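Local coordinates for protein putative TetR-family transcriptional regulator (Streptomyces coelicolor, PDB 2HXO) that probably binds DNA through an N-terminal helix-turn-helix domain and regulates transcription, at residues M154-G159 / A220-V225. Residues are numbered along the deposited sequence; the frame is centred on the assembly and turned at random.
Sequences MHYILG and AGITLV
Tyr156 lays its ring against the backbone of the facing helix at Gly221 and Ile222. It has the most surface buried here, followed by Ile222 and Gly221. Helices 146-166 and 214-230 run nearly antiparallel at this point, with segment axes 166° apart and 10.3 Å at closest approach. Tyr156 and Ile222 sit level, and their CA atoms are 7.2 Å apart.

The Tyr156 CG is anti to the backbone N (chi1 171°), and this torsion directs the ring to helix 214-230. The carbonyl carbon of Gly221 lies over one ring face. Tyr156 CE2 comes 3.6 Å from Ile222 N. Tyr156 OH is 3.2 Å from Gly221 CA. Gly221 has no side chain, and the hydroxyl sits directly against its CA. The hydroxyl is hydrogen-bonded to Phe218 O, in the preceding turn of helix 214-230.

Ile222 reaches back with its CD1 methyl. Ile222 CD1 approaches the ring obliquely, 3.6 Å from Tyr156 CD2. Ile222 CD1 also lies 3.9 Å from Ile157 CG1. The CG2 methyl of Val225 rests more loosely against the ring, 4.2 Å from Tyr156 CG. Leu153, one turn before Ile157, also touches Ile222 and Val225.

The contact lies in the C-terminal, all-helical domain of this TetR-family protein. Helix 87-104 packs on Ile157 and Ile222. Both helices also pack on the second subunit (Leu158 on its Gln163, Val225 on its Val225), consistent with the four-helix dimer bundle of TetR-family proteins.

No hydrogen bond joins the two segments themselves. They meet by van der Waals packing: the ring lies on the peptide between Gly221 and Ile222, and aliphatic groups of Ile157, Ile222 and Val225 fill in around it. The hydroxyl of the buried Tyr156 is satisfied by Phe218 O, and this bond ties the end of the ring to helix 214-230.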
loop_
_atom_site.group_PDB
_atom_site.type_symbol
_atom_site.label_atom_id
_atom_site.label_comp_id
_atom_site.label_asym_id
_atom_site.label_seq_id
_atom_site.Cartn_x
_atom_site.Cartn_y
_atom_site.Cartn_z
HETATM N N MSE A 154 8.807 0.404 -5.374
HETATM C CA MSE A 154 7.424 0.597 -5.783
HETATM C C MSE A 154 6.412 0.189 -4.707
HETATM O O MSE A 154 5.516 0.961 -4.349
HETATM C CB MSE A 154 7.146 -0.204 -7.040
HETATM C CG MSE A 154 5.698 -0.195 -7.408
HETATM SE SE MSE A 154 5.229 1.539 -8.071
HETATM C CE MSE A 154 5.726 1.203 -9.916
ATOM N N HIS A 155 6.537 -1.029 -4.198
ATOM C CA HIS A 155 5.609 -1.502 -3.182
ATOM C C HIS A 155 5.660 -0.609 -1.954
ATOM O O HIS A 155 4.640 -0.364 -1.300
ATOM C CB HIS A 155 5.928 -2.944 -2.754
ATOM C CG HIS A 155 5.503 -3.988 -3.737
ATOM N ND1 HIS A 155 6.039 -5.193 -4.042
ATOM C CD2 HIS A 155 4.357 -3.880 -4.496
ATOM C CE1 HIS A 155 5.215 -5.783 -4.967
ATOM N NE2 HIS A 155 4.207 -4.971 -5.225
ATOM N N TYR A 156 6.854 -0.149 -1.601
ATOM C CA TYR A 156 6.966 0.724 -0.446
ATOM C C TYR A 156 6.212 2.021 -0.720
ATOM O O TYR A 156 5.431 2.491 0.106
ATOM C CB TYR A 156 8.416 1.066 -0.125
ATOM C CG TYR A 156 8.463 2.129 0.933
ATOM C CD1 TYR A 156 8.284 1.808 2.278
ATOM C CD2 TYR A 156 8.551 3.481 0.580
ATOM C CE1 TYR A 156 8.183 2.808 3.251
ATOM C CE2 TYR A 156 8.446 4.485 1.537
ATOM C CZ TYR A 156 8.268 4.145 2.865
ATOM O OH TYR A 156 8.210 5.143 3.808
ATOM N N ILE A 157 6.440 2.600 -1.891
ATOM C CA ILE A 157 5.774 3.843 -2.242
ATOM C C ILE A 157 4.244 3.728 -2.207
ATOM O O ILE A 157 3.559 4.586 -1.630
ATOM C CB ILE A 157 6.250 4.334 -3.621
ATOM C CG1 ILE A 157 7.724 4.746 -3.513
ATOM C CG2 ILE A 157 5.391 5.502 -4.090
ATOM C CD1 ILE A 157 8.438 4.938 -4.823
ATOM N N LEU A 158 3.710 2.670 -2.816
ATOM C CA LEU A 158 2.263 2.439 -2.844
ATOM C C LEU A 158 1.682 2.272 -1.445
ATOM O O LEU A 158 0.564 2.701 -1.163
ATOM C CB LEU A 158 1.947 1.183 -3.650
ATOM C CG LEU A 158 1.719 1.297 -5.158
ATOM C CD1 LEU A 158 2.771 2.180 -5.826
ATOM C CD2 LEU A 158 1.756 -0.101 -5.726
ATOM N N GLY A 159 2.446 1.635 -0.572
ATOM C CA GLY A 159 1.982 1.405 0.783
ATOM C C GLY A 159 1.943 2.648 1.653
ATOM O O GLY A 159 0.981 2.867 2.392
ATOM N N ALA A 220 11.956 8.969 4.950
ATOM C CA ALA A 220 12.860 8.185 5.797
ATOM C C ALA A 220 12.723 6.710 5.429
ATOM O O ALA A 220 13.723 5.993 5.337
ATOM C CB ALA A 220 12.523 8.388 7.269
ATOM N N GLY A 221 11.488 6.267 5.204
ATOM C CA GLY A 221 11.258 4.878 4.831
ATOM C C GLY A 221 11.898 4.531 3.492
ATOM O O GLY A 221 12.528 3.478 3.351
ATOM N N ILE A 222 11.747 5.420 2.511
ATOM C CA ILE A 222 12.320 5.202 1.190
ATOM C C ILE A 222 13.844 5.156 1.337
ATOM O O ILE A 222 14.508 4.304 0.738
ATOM C CB ILE A 222 11.865 6.327 0.190
ATOM C CG1 ILE A 222 11.999 5.833 -1.250
ATOM C CG2 ILE A 222 12.710 7.576 0.348
ATOM C CD1 ILE A 222 11.078 4.686 -1.614
ATOM N N THR A 223 14.393 6.041 2.168
ATOM C CA THR A 223 15.846 6.074 2.399
ATOM C C THR A 223 16.331 4.759 3.026
ATOM O O THR A 223 17.417 4.249 2.702
ATOM C CB THR A 223 16.205 7.294 3.274
ATOM O OG1 THR A 223 15.876 8.485 2.537
ATOM C CG2 THR A 223 17.679 7.312 3.632
ATOM N N LEU A 224 15.514 4.212 3.918
ATOM C CA LEU A 224 15.804 2.934 4.570
ATOM C C LEU A 224 15.861 1.823 3.500
ATOM O O LEU A 224 16.759 0.987 3.503
ATOM C CB LEU A 224 14.691 2.621 5.572
ATOM C CG LEU A 224 15.027 2.281 7.018
ATOM C CD1 LEU A 224 16.314 2.950 7.464
ATOM C CD2 LEU A 224 13.841 2.700 7.879
ATOM N N VAL A 225 14.907 1.827 2.576
ATOM C CA VAL A 225 14.909 0.829 1.513
ATOM C C VAL A 225 16.136 1.036 0.623
ATOM O O VAL A 225 16.816 0.074 0.262
ATOM C CB VAL A 225 13.626 0.908 0.636
ATOM C CG1 VAL A 225 13.664 -0.181 -0.438
ATOM C CG2 VAL A 225 12.383 0.727 1.508
#